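PDB 5B68: 4-alpha-glucanotransferase from Corynebacterium glutamicum, which belongs to the amylomaltase (disproportionating enzyme) family and joins an N-terminal beta sandwich domain to a TIM-barrel domain. Local coordinates for residues 158-163 against 491-496; 164-169 against 497-502; 171-176 against 642-647; 383-388 against 452-457; 503-508 against 524-529. All coordinates share one frame; numbering follows the deposited sequence.

Contact 1 of 5, residues 158-163 against 491-496; sequences GLIITP and VGILAL
Thr162 and Leu496 bring their CA atoms to 5.1 Å where the end of strand 153-162 passes over helix 487-500, the axes of 158-162 and 491-496 crossing at 65°. No hydrogen bond spans the contact; methyl and ring carbons meet each other and backbone atoms. Thr162 sets its methyl CG2 on the helix backbone, 3.3 Å from Gly492 O, at a position where glycine has no side chain to hold the strand off. With chi1 at 71°, its OG1 is turned instead to Arg524, whose NH1 it shares with Pro163 O. Pro163 lies across the next turn: its CD is 3.4 Å from Leu496 CA, while CG faces the CB of Ala495 at 4.1 Å. Leu496 sends its branched end back along the strand, both methyls near Ile161 O and CD2 3.9 Å from Ile160 CG2, the two side chains meeting at about a right angle. That same Ile160 CG2 also reaches Ile493 CG1, at 4.0 Å. The cluster illustrates how a domain interface can be built from one strand end and one helical face. Trp143 of strand 142-150 covers Ile160, Ile493 and Leu496, strand 76-80 flanks the sandwich side, and helix 441-452 packs against Ile493 and Leu494.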
# COMPACT_ATOMS: atom_id res chain seq x y z
N GLY A 158 5.21 -1.74 24.19
CA GLY A 158 4.22 -0.78 23.71
C GLY A 158 2.86 -1.22 24.21
O GLY A 158 2.60 -2.41 24.33
N LEU A 159 2.04 -0.23 24.46
CA LEU A 159 0.63 -0.33 24.77
C LEU A 159 -0.09 0.63 23.84
O LEU A 159 0.05 1.87 23.98
CB LEU A 159 0.33 0.08 26.23
CG LEU A 159 -1.16 0.10 26.64
CD1 LEU A 159 -1.87 -1.22 26.45
CD2 LEU A 159 -1.37 0.55 28.08
N ILE A 160 -0.80 0.07 22.86
CA ILE A 160 -1.27 0.83 21.75
C ILE A 160 -2.79 0.76 21.76
O ILE A 160 -3.35 -0.32 21.70
CB ILE A 160 -0.71 0.22 20.47
CG1 ILE A 160 0.85 0.23 20.52
CG2 ILE A 160 -1.19 1.02 19.27
CD1 ILE A 160 1.45 -0.88 19.74
N ILE A 161 -3.42 1.89 21.81
CA ILE A 161 -4.85 1.98 21.97
C ILE A 161 -5.49 2.52 20.65
O ILE A 161 -5.11 3.59 20.12
CB ILE A 161 -5.18 2.91 23.14
CG1 ILE A 161 -4.50 2.42 24.45
CG2 ILE A 161 -6.66 3.03 23.31
CD1 ILE A 161 -4.92 1.01 24.89
N THR A 162 -6.42 1.75 20.11
CA THR A 162 -6.84 1.93 18.74
C THR A 162 -8.33 2.25 18.70
O THR A 162 -9.08 1.94 19.64
CB THR A 162 -6.55 0.70 17.92
OG1 THR A 162 -7.42 -0.36 18.29
CG2 THR A 162 -5.07 0.26 17.98
N PRO A 163 -8.76 3.00 17.68
CA PRO A 163 -10.19 3.40 17.67
C PRO A 163 -11.14 2.31 17.23
O PRO A 163 -10.84 1.51 16.33
CB PRO A 163 -10.20 4.60 16.72
CG PRO A 163 -9.12 4.26 15.75
CD PRO A 163 -8.02 3.65 16.58
N VAL A 491 -4.58 -4.15 11.82
CA VAL A 491 -5.78 -3.40 11.44
C VAL A 491 -6.03 -2.29 12.39
O VAL A 491 -6.40 -1.16 11.99
CB VAL A 491 -7.05 -4.29 11.43
CG1 VAL A 491 -8.29 -3.46 11.16
CG2 VAL A 491 -6.96 -5.40 10.39
N GLY A 492 -5.82 -2.58 13.68
CA GLY A 492 -6.03 -1.55 14.73
C GLY A 492 -5.10 -0.35 14.56
O GLY A 492 -5.52 0.80 14.73
N ILE A 493 -3.87 -0.63 14.23
CA ILE A 493 -2.92 0.45 14.01
C ILE A 493 -3.20 1.20 12.70
O ILE A 493 -3.01 2.37 12.65
CB ILE A 493 -1.49 -0.10 14.10
CG1 ILE A 493 -1.16 -0.47 15.57
CG2 ILE A 493 -0.45 0.90 13.55
CD1 ILE A 493 0.06 -1.40 15.71
N LEU A 494 -3.61 0.53 11.63
CA LEU A 494 -4.03 1.22 10.46
C LEU A 494 -5.18 2.18 10.81
O LEU A 494 -5.17 3.35 10.41
CB LEU A 494 -4.44 0.19 9.39
CG LEU A 494 -5.16 0.71 8.17
CD1 LEU A 494 -4.24 1.64 7.41
CD2 LEU A 494 -5.55 -0.45 7.29
N ALA A 495 -6.16 1.71 11.56
CA ALA A 495 -7.29 2.56 11.94
C ALA A 495 -6.85 3.74 12.82
O ALA A 495 -7.33 4.88 12.60
CB ALA A 495 -8.40 1.77 12.62
N LEU A 496 -5.91 3.47 13.72
CA LEU A 496 -5.38 4.49 14.59
C LEU A 496 -4.69 5.58 13.79
O LEU A 496 -5.02 6.75 13.96
CB LEU A 496 -4.45 3.92 15.63
CG LEU A 496 -3.68 4.90 16.55
CD1 LEU A 496 -4.57 5.84 17.32
CD2 LEU A 496 -2.81 4.06 17.48

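Contact 2 of 5, residues 164-169 against 497-502; sequences ARLSTA and EAELAG
Ser167 is gripped twice by the carboxylate of Glu499, one oxygen taking the backbone amide and the other the hydroxyl. Ser167 N donates to Glu499 OE1 at 3.0 Å and 164°, arriving on the syn side but 21° out of the carboxylate plane. Ser167 OG gives its proton to the syn lone pair of Glu499 OE2 at 2.6 Å. Two bonds of this kind fix the rotation of the carboxylate, which reaches Ser167 because the glutamate chain, extended at chi1, folds at chi2 (71°). A water donates to Glu499 OE1 (2.9 Å) and accepts from Thr168 N, so OE1 meets one amide directly and the next through water, near the start of helix 167-174, whose dipole would probably favour the negative charge. A second water donates to Glu499 OE2 at 3.1 Å. Beneath the polar layer, Leu166 puts CD2 against Ala498 CB (3.7 Å) and over the backbone of that turn. Further out, the methyl CG2 of Thr168 rests 3.6 Å from Gly502 O, on the glycine of the Schellman motif that closes helix 487-500, while Thr168 OG1 bonds to Ala503 O. Leu166 and Ala498 both continue onto Val505 of strand 504-507, and helix 441-452 packs around Glu497 and Leu500.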
# COMPACT_ATOMS: atom_id res chain seq x y z
N ALA A 164 -12.33 2.29 17.83
CA ALA A 164 -13.34 1.36 17.42
C ALA A 164 -13.77 1.52 15.91
O ALA A 164 -13.97 0.55 15.24
CB ALA A 164 -14.56 1.47 18.36
N ARG A 165 -13.86 2.78 15.43
CA ARG A 165 -14.35 3.06 14.10
C ARG A 165 -13.80 4.39 13.58
O ARG A 165 -13.76 5.40 14.28
CB ARG A 165 -15.86 3.10 14.13
CG ARG A 165 -16.55 3.09 12.74
CD ARG A 165 -18.07 3.22 12.89
NE ARG A 165 -18.75 3.39 11.58
CZ ARG A 165 -18.94 2.43 10.68
NH1 ARG A 165 -19.64 2.73 9.58
NH2 ARG A 165 -18.49 1.17 10.84
N LEU A 166 -13.35 4.36 12.34
CA LEU A 166 -12.92 5.55 11.62
C LEU A 166 -14.12 6.52 11.43
O LEU A 166 -15.15 6.09 10.93
CB LEU A 166 -12.42 5.12 10.23
CG LEU A 166 -11.10 4.44 10.26
CD1 LEU A 166 -10.86 3.65 9.01
CD2 LEU A 166 -9.99 5.46 10.49
N SER A 167 -13.96 7.76 11.86
CA SER A 167 -15.01 8.81 11.70
C SER A 167 -15.39 9.08 10.25
O SER A 167 -16.58 9.39 9.98
CB SER A 167 -14.56 10.08 12.40
OG SER A 167 -14.24 9.79 13.71
N THR A 168 -14.46 8.91 9.30
CA THR A 168 -14.80 9.15 7.89
C THR A 168 -15.86 8.15 7.35
O THR A 168 -16.53 8.43 6.34
CB THR A 168 -13.56 9.04 6.98
OG1 THR A 168 -12.82 7.86 7.32
CG2 THR A 168 -12.65 10.32 7.06
N ALA A 169 -15.94 6.96 7.95
CA ALA A 169 -16.86 5.91 7.46
C ALA A 169 -18.31 6.43 7.47
O ALA A 169 -18.97 6.47 6.41
CB ALA A 169 -16.67 4.61 8.28
N GLU A 497 -3.72 5.21 12.98
CA GLU A 497 -3.02 6.21 12.19
C GLU A 497 -3.93 7.03 11.24
O GLU A 497 -3.78 8.27 11.11
CB GLU A 497 -1.83 5.59 11.53
CG GLU A 497 -0.68 5.27 12.49
CD GLU A 497 -0.17 6.48 13.21
OE1 GLU A 497 0.18 7.51 12.56
OE2 GLU A 497 -0.10 6.42 14.47
N ALA A 498 -4.85 6.35 10.57
CA ALA A 498 -5.86 7.01 9.78
C ALA A 498 -6.78 7.93 10.57
O ALA A 498 -7.06 9.06 10.13
CB ALA A 498 -6.65 5.99 8.92
N GLU A 499 -7.23 7.50 11.74
CA GLU A 499 -8.08 8.33 12.56
C GLU A 499 -7.33 9.58 12.98
O GLU A 499 -7.90 10.67 12.85
CB GLU A 499 -8.64 7.57 13.73
CG GLU A 499 -9.63 8.37 14.57
CD GLU A 499 -10.98 8.62 13.90
OE1 GLU A 499 -11.19 8.19 12.78
OE2 GLU A 499 -11.83 9.29 14.49
N LEU A 500 -6.06 9.48 13.35
CA LEU A 500 -5.25 10.67 13.80
C LEU A 500 -5.05 11.66 12.61
O LEU A 500 -4.97 12.90 12.80
CB LEU A 500 -3.90 10.23 14.32
CG LEU A 500 -3.82 9.37 15.58
CD1 LEU A 500 -2.41 8.91 15.92
CD2 LEU A 500 -4.47 10.12 16.74
N ALA A 501 -5.00 11.11 11.40
CA ALA A 501 -4.84 11.88 10.19
C ALA A 501 -6.19 12.35 9.62
O ALA A 501 -6.14 13.03 8.61
CB ALA A 501 -4.11 11.04 9.13
N GLY A 502 -7.34 12.03 10.24
CA GLY A 502 -8.70 12.40 9.73
C GLY A 502 -9.02 11.77 8.38
O GLY A 502 -9.68 12.36 7.52
O HOH W 1 -12.80 7.54 16.86
O HOH W 2 -11.32 8.84 10.00

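Contact 3 of 5, residues 171-176 against 642-647; sequences KYLDSP and PSALTC. With SO4 (sulfate ion), chain H.
Tyr172 and Ala644 meet at the end of the TIM barrel where its strands begin: helix 167-174 runs into strand 177-182, and Ala644 immediately precedes the neighbouring strand 645-649. Ala644 lies at the centre of the contact. Its CB lies 4.1 Å from Tyr172 CB and 4.3 Å from Leu173 CD2, sitting over the last helical turn, and its CA makes a CA-H...O contact of 3.6 Å with Tyr172 O. A shorter contact of the same kind, 3.2 Å, joins Pro176 CA to Ala644 O as the chain leaves the helix, while Pro176 CB leans on Ser643 O. Leu645 crosses the tyrosine obliquely, its CD2 4.1 Å from Tyr172 CG. The ring, carried beside its own backbone N (chi1 -57°), has Lys171 CG over the centre of one face, and its OH bonds to Ser380 OG. No direct hydrogen bond links the segments, but one water donates both to Leu173 O and, at 2.6 Å, to Pro642 O, bridging the two backbones. With its chain bent only at the last torsion, Lys171 NZ donates a hydrogen bond to sulfate O3 at 2.9 Å; Arg177 NH2 holds the same ion, which probably came from the crystallisation liquor. Tyr172 and Leu645 both also touch Val504 of strand 504-507, so the helix reaches across the barrel end, while strand 553-556 flanks Leu645 and Cys647.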
# COMPACT_ATOMS: atom_id res chain seq x y z
N LYS A 171 -19.28 9.53 7.84
CA LYS A 171 -19.35 10.76 7.08
C LYS A 171 -19.73 10.52 5.66
O LYS A 171 -20.70 11.14 5.16
CB LYS A 171 -18.06 11.56 7.18
CG LYS A 171 -18.07 12.83 6.33
CD LYS A 171 -16.80 13.62 6.52
CE LYS A 171 -16.70 14.78 5.59
NZ LYS A 171 -17.47 15.90 6.16
N TYR A 172 -18.96 9.70 4.98
CA TYR A 172 -19.23 9.37 3.60
C TYR A 172 -20.40 8.42 3.32
O TYR A 172 -20.97 8.48 2.26
CB TYR A 172 -17.95 9.09 2.83
CG TYR A 172 -17.05 10.29 2.93
CD1 TYR A 172 -17.41 11.49 2.35
CD2 TYR A 172 -15.88 10.25 3.66
CE1 TYR A 172 -16.62 12.61 2.46
CE2 TYR A 172 -15.08 11.36 3.78
CZ TYR A 172 -15.45 12.54 3.18
OH TYR A 172 -14.65 13.64 3.30
N LEU A 173 -20.75 7.58 4.28
CA LEU A 173 -21.94 6.76 4.14
C LEU A 173 -23.15 7.68 4.06
O LEU A 173 -24.06 7.46 3.29
CB LEU A 173 -22.12 5.85 5.34
CG LEU A 173 -21.30 4.56 5.36
CD1 LEU A 173 -21.44 3.88 6.70
CD2 LEU A 173 -21.74 3.63 4.25
N ASP A 174 -23.14 8.68 4.91
CA ASP A 174 -24.16 9.72 4.95
C ASP A 174 -24.14 10.71 3.79
O ASP A 174 -25.17 11.21 3.38
CB ASP A 174 -24.19 10.41 6.31
CG ASP A 174 -24.62 9.46 7.43
OD1 ASP A 174 -25.16 8.38 7.15
OD2 ASP A 174 -24.41 9.79 8.60
N SER A 175 -22.94 11.03 3.32
CA SER A 175 -22.73 12.03 2.30
C SER A 175 -21.81 11.48 1.19
O SER A 175 -20.66 11.82 1.12
CB SER A 175 -22.17 13.31 2.92
OG SER A 175 -22.00 14.32 1.97
N PRO A 176 -22.34 10.63 0.32
CA PRO A 176 -21.48 9.97 -0.67
C PRO A 176 -20.85 10.95 -1.65
O PRO A 176 -21.48 11.87 -2.09
CB PRO A 176 -22.43 9.01 -1.39
CG PRO A 176 -23.49 8.76 -0.41
CD PRO A 176 -23.69 10.06 0.30
N PRO A 642 -25.37 3.04 -3.87
CA PRO A 642 -25.25 3.59 -2.52
C PRO A 642 -23.83 3.64 -1.96
O PRO A 642 -23.67 3.98 -0.80
CB PRO A 642 -26.03 2.59 -1.64
CG PRO A 642 -26.19 1.39 -2.46
CD PRO A 642 -26.03 1.72 -3.89
N SER A 643 -22.82 3.32 -2.76
CA SER A 643 -21.44 3.39 -2.31
C SER A 643 -21.02 4.71 -1.74
O SER A 643 -21.25 5.76 -2.35
CB SER A 643 -20.52 3.05 -3.47
OG SER A 643 -20.64 1.67 -3.84
N ALA A 644 -20.38 4.68 -0.55
CA ALA A 644 -19.88 5.88 0.10
C ALA A 644 -18.96 6.68 -0.82
O ALA A 644 -19.04 7.91 -0.85
CB ALA A 644 -19.12 5.50 1.34
N LEU A 645 -18.12 6.01 -1.57
CA LEU A 645 -17.24 6.68 -2.48
C LEU A 645 -17.22 5.99 -3.83
O LEU A 645 -17.21 4.76 -3.92
CB LEU A 645 -15.82 6.74 -1.94
CG LEU A 645 -15.62 7.51 -0.65
CD1 LEU A 645 -14.17 7.26 -0.17
CD2 LEU A 645 -15.86 9.00 -0.77
N THR A 646 -17.16 6.80 -4.88
CA THR A 646 -16.99 6.29 -6.27
C THR A 646 -15.78 6.93 -6.89
O THR A 646 -15.40 8.01 -6.49
CB THR A 646 -18.23 6.61 -7.13
OG1 THR A 646 -18.48 8.00 -7.04
CG2 THR A 646 -19.36 5.86 -6.64
N CYS A 647 -15.19 6.31 -7.89
CA CYS A 647 -13.96 6.79 -8.44
C CYS A 647 -14.03 6.68 -9.92
O CYS A 647 -14.40 5.61 -10.43
CB CYS A 647 -12.73 5.99 -7.92
SG CYS A 647 -11.20 6.87 -8.38
S SO4 H . -17.29 18.78 3.48
O1 SO4 H . -18.28 19.43 4.37
O2 SO4 H . -15.88 19.19 3.78
O3 SO4 H . -17.43 17.32 3.66
O4 SO4 H . -17.59 19.17 2.08
O HOH W 3 -24.40 5.17 1.37

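Contact 4 of 5, residues 383-388 against 452-457; sequences IMADLA and RHSGGI. With SO4 (sulfate ion), chain F.
Ala385 and Gly456 lie on adjacent strands, with Ala385 N donating to Gly456 O at 2.9 Å; the bond is bent to 144°, and the donor stands above the carbonyl plane. One step earlier the approach is straighter at the acceptor: Gly455 N meets Ile383 O at 2.7 Å, nearly along the C=O axis. The next amide, Gly456 N, is buried and has no partner in the model. CA-H...O contacts accompany the bonds: Met384 CA to Gly456 O between them, and Ile457 CA to Ala385 O just after, both at 3.4 Å. Beyond the strands, Ile457 extends CG1 away from its backbone N (chi1 -176°), which carries CD1 to Leu387 CD2 at 4.1 Å. Ala385, Leu387 and Ile457 all rest on helix 441-452, whereas Met384 points to the other face, among Phe215, Leu217 and Ile506. Arg452 holds a sulfate, probably from the crystallisation liquor, at its guanidinium edge, NH1 to O3 and NH2 to O4, each at 2.9 Å. Backbone hydrogen bonds of Ala385 and Leu387 with Arg458 carry the pairing onward. This is the arrangement of a TIM barrel: parallel strands 382-387 and 456-459 side by side, with helix 441-452 outside and Met384 turned into the interior.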
# COMPACT_ATOMS: atom_id res chain seq x y z
N ILE A 383 -5.73 14.35 -1.66
CA ILE A 383 -4.97 13.25 -2.19
C ILE A 383 -5.29 12.01 -1.38
O ILE A 383 -5.30 12.05 -0.17
CB ILE A 383 -3.46 13.52 -2.11
CG1 ILE A 383 -3.12 14.86 -2.76
CG2 ILE A 383 -2.70 12.38 -2.76
CD1 ILE A 383 -3.75 15.06 -4.10
N MET A 384 -5.51 10.91 -2.08
CA MET A 384 -5.63 9.62 -1.44
C MET A 384 -4.43 8.80 -1.92
O MET A 384 -4.26 8.53 -3.07
CB MET A 384 -6.98 8.98 -1.78
CG MET A 384 -7.15 7.53 -1.40
SD MET A 384 -8.76 6.91 -1.93
CE MET A 384 -9.77 8.00 -0.96
N ALA A 385 -3.59 8.45 -0.97
CA ALA A 385 -2.41 7.68 -1.23
C ALA A 385 -2.71 6.17 -1.34
O ALA A 385 -3.79 5.68 -0.93
CB ALA A 385 -1.41 7.99 -0.09
N ASP A 386 -1.81 5.45 -1.98
CA ASP A 386 -1.92 3.99 -2.15
C ASP A 386 -0.68 3.36 -1.50
O ASP A 386 0.42 3.80 -1.77
CB ASP A 386 -1.98 3.64 -3.64
CG ASP A 386 -2.31 2.18 -3.95
OD1 ASP A 386 -2.24 1.26 -3.11
OD2 ASP A 386 -2.56 1.90 -5.10
N LEU A 387 -0.89 2.31 -0.70
CA LEU A 387 0.21 1.60 0.05
C LEU A 387 0.44 0.29 -0.62
O LEU A 387 -0.43 -0.57 -0.63
CB LEU A 387 -0.22 1.40 1.48
CG LEU A 387 0.73 0.64 2.45
CD1 LEU A 387 2.10 1.31 2.52
CD2 LEU A 387 0.03 0.53 3.79
N ALA A 388 1.62 0.12 -1.22
CA ALA A 388 2.02 -1.12 -1.75
C ALA A 388 2.05 -2.21 -0.62
O ALA A 388 2.18 -1.86 0.56
CB ALA A 388 3.39 -0.91 -2.37
N ARG A 452 0.52 11.48 6.01
CA ARG A 452 0.81 12.82 6.51
C ARG A 452 0.19 13.93 5.68
O ARG A 452 -0.31 14.89 6.20
CB ARG A 452 2.31 13.06 6.64
CG ARG A 452 2.62 14.25 7.52
CD ARG A 452 4.10 14.36 7.78
NE ARG A 452 4.55 13.44 8.80
CZ ARG A 452 4.30 13.57 10.10
NH1 ARG A 452 4.78 12.68 10.93
NH2 ARG A 452 3.60 14.57 10.56
N HIS A 453 0.25 13.76 4.37
CA HIS A 453 -0.24 14.77 3.45
C HIS A 453 -1.32 14.20 2.56
O HIS A 453 -1.40 14.52 1.41
CB HIS A 453 0.90 15.33 2.64
CG HIS A 453 2.00 15.86 3.49
ND1 HIS A 453 1.80 16.87 4.40
CD2 HIS A 453 3.30 15.51 3.60
CE1 HIS A 453 2.93 17.13 5.01
NE2 HIS A 453 3.86 16.32 4.55
N SER A 454 -2.11 13.31 3.11
CA SER A 454 -3.19 12.73 2.35
C SER A 454 -4.46 12.71 3.17
O SER A 454 -4.42 12.80 4.37
CB SER A 454 -2.82 11.34 1.88
OG SER A 454 -2.73 10.47 2.96
N GLY A 455 -5.58 12.65 2.49
CA GLY A 455 -6.86 12.53 3.17
C GLY A 455 -7.39 11.09 3.24
O GLY A 455 -8.49 10.80 3.76
N GLY A 456 -6.68 10.16 2.63
CA GLY A 456 -7.09 8.78 2.60
C GLY A 456 -5.98 7.87 2.18
O GLY A 456 -4.95 8.33 1.63
N ILE A 457 -6.13 6.60 2.50
CA ILE A 457 -5.18 5.57 2.12
C ILE A 457 -5.90 4.36 1.55
O ILE A 457 -6.89 3.90 2.13
CB ILE A 457 -4.29 5.17 3.33
CG1 ILE A 457 -3.21 4.16 2.92
CG2 ILE A 457 -5.12 4.61 4.50
CD1 ILE A 457 -2.21 3.94 4.06
S SO4 F . 4.24 13.82 14.35
O1 SO4 F . 5.28 14.36 15.26
O2 SO4 F . 2.98 13.59 15.08
O3 SO4 F . 4.79 12.53 13.80
O4 SO4 F . 3.92 14.85 13.38

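Contact 5 of 5, residues 503-508 against 524-529; sequences AVVIGE and RGIMGT
Ile506 and Met527 are bridged through their backbones in the beta-alpha-beta crossover of the TIM barrel that runs from strand 504-507 through helix 515-523 to strand 528-531. The bridge is the tight part. Met527 uses both its polar backbone atoms: its N donates to Val505 O at 2.9 Å, nearly straight (171°) and in the carbonyl plane, and its O accepts from Gly507 N at 2.7 Å. Side chains close in around it. Val505 CG1 nests between CG1 and CG2 of Ile526, 3.9 Å from each, and Ile506 CG1 lies 4.0 Å from Met527 CB. The long, extended methionine chain runs back beside the earlier strand to bring CE against Val504 CG1 at about a right angle. Toward either end the pairing slackens. Before the bridge, at the Schellman turn of Gly525, the backbones part enough for a water to stand between them, accepting from Val505 N and donating to Gly525 O. Past it, Glu508 turns from the contact toward His461 N, its side chain about 4 Å from a bound BTB molecule. Even there one pair is pressed hard: with Thr529 OG1 accepting from Asp509 N, its methyl CG2 stands only 3.5 Å from Ile506 CG2.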
# COMPACT_ATOMS: atom_id res chain seq x y z
N ALA A 503 -8.46 10.59 8.18
CA ALA A 503 -8.47 9.91 6.88
C ALA A 503 -9.50 8.84 6.63
O ALA A 503 -9.99 8.17 7.52
CB ALA A 503 -7.04 9.35 6.60
N VAL A 504 -9.74 8.61 5.34
CA VAL A 504 -10.48 7.47 4.78
C VAL A 504 -9.50 6.33 4.68
O VAL A 504 -8.30 6.53 4.28
CB VAL A 504 -11.03 7.80 3.38
CG1 VAL A 504 -11.56 6.59 2.68
CG2 VAL A 504 -12.16 8.80 3.52
N VAL A 505 -9.99 5.13 4.96
CA VAL A 505 -9.26 3.93 4.69
C VAL A 505 -10.02 3.00 3.73
O VAL A 505 -11.15 2.57 4.04
CB VAL A 505 -8.88 3.14 5.96
CG1 VAL A 505 -8.05 1.93 5.62
CG2 VAL A 505 -8.11 4.05 6.91
N ILE A 506 -9.40 2.66 2.62
CA ILE A 506 -9.95 1.71 1.67
C ILE A 506 -9.08 0.47 1.57
O ILE A 506 -7.90 0.55 1.41
CB ILE A 506 -10.13 2.34 0.29
CG1 ILE A 506 -11.17 3.44 0.36
CG2 ILE A 506 -10.52 1.31 -0.75
CD1 ILE A 506 -10.80 4.67 -0.43
N GLY A 507 -9.71 -0.68 1.67
CA GLY A 507 -9.00 -1.92 1.70
C GLY A 507 -9.38 -2.66 0.47
O GLY A 507 -10.54 -2.85 0.19
N GLU A 508 -8.38 -3.06 -0.26
CA GLU A 508 -8.61 -3.67 -1.52
C GLU A 508 -8.99 -5.09 -1.20
O GLU A 508 -8.22 -5.82 -0.59
CB GLU A 508 -7.36 -3.53 -2.36
CG GLU A 508 -6.34 -4.60 -2.12
CD GLU A 508 -6.44 -5.66 -3.17
OE1 GLU A 508 -7.55 -6.16 -3.41
OE2 GLU A 508 -5.41 -5.95 -3.77
N ARG A 524 -14.51 -1.51 11.74
CA ARG A 524 -13.63 -0.33 11.91
C ARG A 524 -13.88 0.81 10.99
O ARG A 524 -13.14 1.82 11.02
CB ARG A 524 -12.17 -0.77 11.68
CG ARG A 524 -11.72 -1.81 12.65
CD ARG A 524 -10.99 -1.19 13.81
NE ARG A 524 -10.34 -2.25 14.55
CZ ARG A 524 -9.62 -2.08 15.66
NH1 ARG A 524 -9.39 -0.88 16.24
NH2 ARG A 524 -9.07 -3.17 16.19
N GLY A 525 -14.87 0.67 10.08
CA GLY A 525 -15.07 1.63 9.06
C GLY A 525 -14.10 1.65 7.91
O GLY A 525 -13.99 2.68 7.24
N ILE A 526 -13.44 0.51 7.66
CA ILE A 526 -12.58 0.36 6.53
C ILE A 526 -13.43 -0.07 5.34
O ILE A 526 -14.17 -1.09 5.42
CB ILE A 526 -11.46 -0.62 6.84
CG1 ILE A 526 -10.56 -0.02 7.96
CG2 ILE A 526 -10.66 -0.95 5.59
CD1 ILE A 526 -9.52 -1.00 8.55
N MET A 527 -13.29 0.66 4.24
CA MET A 527 -14.09 0.43 3.04
C MET A 527 -13.54 -0.63 2.21
O MET A 527 -12.31 -0.84 2.16
CB MET A 527 -14.19 1.73 2.27
CG MET A 527 -14.89 2.82 3.04
SD MET A 527 -15.12 4.30 2.02
CE MET A 527 -15.46 5.53 3.28
N GLY A 528 -14.43 -1.38 1.55
CA GLY A 528 -14.06 -2.31 0.51
C GLY A 528 -13.84 -1.68 -0.85
O GLY A 528 -13.91 -0.46 -0.98
N THR A 529 -13.60 -2.51 -1.86
CA THR A 529 -13.46 -2.06 -3.24
C THR A 529 -14.38 -2.92 -4.12
O THR A 529 -14.26 -4.15 -4.11
CB THR A 529 -12.01 -2.19 -3.76
OG1 THR A 529 -11.54 -3.54 -3.53
CG2 THR A 529 -11.12 -1.29 -3.01
O HOH W 4 -12.83 5.12 6.04

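The first segments of contacts 1 to 3 follow one another from strand 153-162 into helix 167-174, each meeting the barrel domain more than 300 residues later. Contact 4 falls between the segments of contacts 1 to 3 and closes before contact 5 opens. Contacts 1 and 2 share helix 487-500, their centres 11 Å apart, while contacts 2 and 3 share helix 167-174. Contacts 3, 4 and 5 reach the same eight-stranded parallel sheet; strands 456-459 and 504-507 adjoin, Ile457 bonding to Val504 and Ile506. The centre of contact 5, which touches all four others, lies about 10 to 15 Å from theirs. Together they trace a path from the N-terminal sandwich, through Arg524, into the barrel.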